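Local coordinates for major capsid protein (Paramecium bursaria Chlorella virus 1, PDB 5TIP) that self-assembles as trimers to build the large icosahedral capsid of this chlorovirus, at residues D94-I99 against I104-N109. Sequence-based numbering, arbitrary orientation.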
ATOM      1  N   ASP A  94      19.168  21.288   6.876  1.00 28.97           N
ATOM      2  CA  ASP A  94      18.855  20.811   8.214  1.00 31.09           C
ATOM      3  C   ASP A  94      17.784  21.705   8.818  1.00 30.49           C
ATOM      4  O   ASP A  94      17.667  22.882   8.466  1.00 33.09           O
ATOM      5  CB  ASP A  94      20.098  20.762   9.118  1.00 33.86           C
ATOM      6  CG  ASP A  94      20.808  22.100   9.228  1.00 39.54           C
ATOM      7  OD1 ASP A  94      20.278  23.009   9.901  1.00 42.25           O
ATOM      8  OD2 ASP A  94      21.910  22.235   8.653  1.00 41.19           O
ATOM      9  N   VAL A  95      17.001  21.129   9.727  1.00 27.26           N
ATOM     10  CA  VAL A  95      15.936  21.843  10.419  1.00 24.37           C
ATOM     11  C   VAL A  95      15.966  21.435  11.886  1.00 23.04           C
ATOM     12  O   VAL A  95      16.051  20.245  12.206  1.00 22.88           O
ATOM     13  CB  VAL A  95      14.554  21.569   9.789  1.00 24.95           C
ATOM     14  CG1 VAL A  95      14.332  20.076   9.595  1.00 26.50           C
ATOM     15  CG2 VAL A  95      13.445  22.183  10.632  1.00 25.18           C
ATOM     16  N   GLU A  96      15.930  22.425  12.774  1.00 25.63           N
ATOM     17  CA  GLU A  96      16.058  22.221  14.211  1.00 24.68           C
ATOM     18  C   GLU A  96      14.792  22.689  14.912  1.00 25.91           C
ATOM     19  O   GLU A  96      14.307  23.794  14.651  1.00 30.46           O
ATOM     20  CB  GLU A  96      17.272  22.976  14.756  1.00 28.30           C
ATOM     21  CG  GLU A  96      17.496  22.822  16.248  1.00 30.28           C
ATOM     22  CD  GLU A  96      18.642  23.677  16.744  1.00 32.97           C
ATOM     23  OE1 GLU A  96      19.204  24.444  15.933  1.00 35.37           O
ATOM     24  OE2 GLU A  96      18.979  23.591  17.942  1.00 36.37           O
ATOM     25  N   LEU A  97      14.259  21.848  15.795  1.00 23.39           N
ATOM     26  CA  LEU A  97      13.088  22.179  16.596  1.00 24.34           C
ATOM     27  C   LEU A  97      13.534  22.610  17.988  1.00 24.54           C
ATOM     28  O   LEU A  97      14.315  21.909  18.638  1.00 29.30           O
ATOM     29  CB  LEU A  97      12.133  20.989  16.688  1.00 22.84           C
ATOM     30  CG  LEU A  97      10.939  21.186  17.624  1.00 25.00           C
ATOM     31  CD1 LEU A  97       9.998  22.244  17.068  1.00 23.94           C
ATOM     32  CD2 LEU A  97      10.209  19.875  17.856  1.00 23.27           C
ATOM     33  N   GLU A  98      13.035  23.759  18.441  1.00 24.84           N
ATOM     34  CA  GLU A  98      13.447  24.352  19.708  1.00 28.00           C
ATOM     35  C   GLU A  98      12.227  24.788  20.505  1.00 27.80           C
ATOM     36  O   GLU A  98      11.340  25.459  19.969  1.00 29.29           O
ATOM     37  CB  GLU A  98      14.369  25.552  19.465  1.00 34.32           C
ATOM     38  CG  GLU A  98      14.826  26.258  20.726  1.00 41.01           C
ATOM     39  CD  GLU A  98      15.615  27.519  20.428  1.00 45.91           C
ATOM     40  OE1 GLU A  98      16.787  27.408  20.010  1.00 48.58           O
ATOM     41  OE2 GLU A  98      15.057  28.623  20.605  1.00 47.01           O
ATOM     42  N   ILE A  99      12.188  24.411  21.783  1.00 26.37           N
ATOM     43  CA  ILE A  99      11.137  24.824  22.710  1.00 29.85           C
ATOM     44  C   ILE A  99      11.797  25.499  23.904  1.00 34.28           C
ATOM     45  O   ILE A  99      12.576  24.866  24.629  1.00 35.46           O
ATOM     46  CB  ILE A  99      10.267  23.643  23.170  1.00 29.49           C
ATOM     47  CG1 ILE A  99       9.531  23.013  21.987  1.00 30.13           C
ATOM     48  CG2 ILE A  99       9.284  24.095  24.241  1.00 28.06           C
ATOM     49  CD1 ILE A  99       8.686  21.814  22.370  1.00 30.14           C
ATOM     50  N   ILE A 104      14.749  20.314  20.833  1.00 26.38           N
ATOM     51  CA  ILE A 104      13.965  19.097  21.016  1.00 22.89           C
ATOM     52  C   ILE A 104      14.380  18.021  20.022  1.00 23.42           C
ATOM     53  O   ILE A 104      14.469  16.843  20.373  1.00 23.84           O
ATOM     54  CB  ILE A 104      12.465  19.427  20.899  1.00 23.03           C
ATOM     55  CG1 ILE A 104      12.103  20.563  21.855  1.00 20.71           C
ATOM     56  CG2 ILE A 104      11.621  18.200  21.189  1.00 25.68           C
ATOM     57  CD1 ILE A 104      12.392  20.256  23.306  1.00 22.81           C
ATOM     58  N   ASP A 105      14.646  18.413  18.780  1.00 24.07           N
ATOM     59  CA  ASP A 105      15.064  17.477  17.747  1.00 25.56           C
ATOM     60  C   ASP A 105      15.708  18.275  16.626  1.00 25.84           C
ATOM     61  O   ASP A 105      15.478  19.480  16.489  1.00 26.87           O
ATOM     62  CB  ASP A 105      13.879  16.656  17.227  1.00 29.46           C
ATOM     63  CG  ASP A 105      14.309  15.360  16.574  1.00 35.08           C
ATOM     64  OD1 ASP A 105      15.524  15.070  16.569  1.00 37.67           O
ATOM     65  OD2 ASP A 105      13.430  14.631  16.066  1.00 36.62           O
ATOM     66  N   LYS A 106      16.523  17.594  15.824  1.00 24.66           N
ATOM     67  CA  LYS A 106      17.153  18.233  14.677  1.00 24.35           C
ATOM     68  C   LYS A 106      17.334  17.200  13.577  1.00 22.85           C
ATOM     69  O   LYS A 106      17.878  16.120  13.821  1.00 25.65           O
ATOM     70  CB  LYS A 106      18.502  18.858  15.053  1.00 26.25           C
ATOM     71  CG  LYS A 106      19.212  19.521  13.883  1.00 28.56           C
ATOM     72  CD  LYS A 106      20.452  20.278  14.334  1.00 30.38           C
ATOM     73  CE  LYS A 106      21.116  20.989  13.165  1.00 30.75           C
ATOM     74  NZ  LYS A 106      22.279  21.813  13.597  1.00 32.00           N
ATOM     75  N   HIS A 107      16.882  17.540  12.373  1.00 25.99           N
ATOM     76  CA  HIS A 107      16.928  16.644  11.231  1.00 24.44           C
ATOM     77  C   HIS A 107      17.831  17.215  10.143  1.00 23.37           C
ATOM     78  O   HIS A 107      18.175  18.398  10.149  1.00 23.96           O
ATOM     79  CB  HIS A 107      15.519  16.406  10.681  1.00 21.02           C
ATOM     80  CG  HIS A 107      14.621  15.676  11.631  1.00 21.20           C
ATOM     81  ND1 HIS A 107      13.294  15.428  11.358  1.00 21.40           N
ATOM     82  CD2 HIS A 107      14.860  15.140  12.852  1.00 22.05           C
ATOM     83  CE1 HIS A 107      12.753  14.772  12.370  1.00 21.06           C
ATOM     84  NE2 HIS A 107      13.682  14.586  13.289  1.00 21.41           N
ATOM     85  N   TYR A 108      18.216  16.350   9.208  1.00 22.92           N
ATOM     86  CA  TYR A 108      19.109  16.713   8.120  1.00 24.15           C
ATOM     87  C   TYR A 108      18.530  16.191   6.811  1.00 25.08           C
ATOM     88  O   TYR A 108      17.708  15.273   6.802  1.00 30.84           O
ATOM     89  CB  TYR A 108      20.520  16.148   8.345  1.00 24.25           C
ATOM     90  CG  TYR A 108      21.078  16.452   9.720  1.00 24.88           C
ATOM     91  CD1 TYR A 108      20.806  15.620  10.798  1.00 26.14           C
ATOM     92  CD2 TYR A 108      21.865  17.574   9.942  1.00 24.57           C
ATOM     93  CE1 TYR A 108      21.305  15.892  12.057  1.00 27.73           C
ATOM     94  CE2 TYR A 108      22.370  17.853  11.200  1.00 27.60           C
ATOM     95  CZ  TYR A 108      22.087  17.008  12.253  1.00 29.36           C
ATOM     96  OH  TYR A 108      22.584  17.277  13.508  1.00 33.12           O
ATOM     97  N   ASN A 109      18.967  16.787   5.695  1.00 24.22           N
ATOM     98  CA  ASN A 109      18.421  16.384   4.401  1.00 23.97           C
ATOM     99  C   ASN A 109      18.751  14.932   4.078  1.00 26.42           C
ATOM    100  O   ASN A 109      17.945  14.243   3.444  1.00 31.24           O
ATOM    101  CB  ASN A 109      18.918  17.310   3.287  1.00 20.07           C
ATOM    102  CG  ASN A 109      20.426  17.384   3.209  1.00 28.45           C
ATOM    103  OD1 ASN A 109      21.134  16.734   3.976  1.00 34.78           O
ATOM    104  ND2 ASN A 109      20.928  18.174   2.268  1.00 27.46           N
TER
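Ile104 lies obliquely over two side chains of the facing strand. Its CG1 meets Ile99 CG1 at 3.6 Å, and its CB meets Leu97 CD2 at 3.8 Å. With CG anti to the backbone N (chi1 174°) and chi2 at 67°, Leu97 presents CD2 to that CB. Ile104 and Asp105 together face Leu97 and form a classic beta bulge: Leu97 O accepts from Ile104 N (2.7 Å), while Leu97 N donates to Asp105 O (2.8 Å). Val95 and His107 are a hydrogen-bonded antiparallel pair. Their side chains run side by side, with Val95 CG1 4.0 Å from His107 CB. The imidazole then leads away from Val95, and its NE2 donates to Asp105 OD2 at 2.8 Å, from above the carboxylate plane. Asp105 OD1 accepts from Lys106 N and Leu230 N, so both carboxylate oxygens are engaged. On the face that carries Asp94, Glu96, Lys106 and Tyr108, Lys106 is fully extended and passes Glu96 CB. Its CE passes 3.9 Å from Asp94 OD1, but NZ stays 4.4 Å from that oxygen, beyond salt-bridge range. Asp94 OD1 is hydrogen-bonded to Thr177 OG1, and Glu96 OE2 forms a salt bridge with Arg103. Asp94 CB also touches Tyr108 CD2 obliquely. The two strands form a beta hairpin at the edge of a four-stranded antiparallel sheet in the N-terminal part of this double jelly-roll capsid protein. Strand 172-178 flanks 94-99 on its far side, helix 153-156 packs on Leu97 and Ile104, and strand 223-237 meets Ile104 and His107.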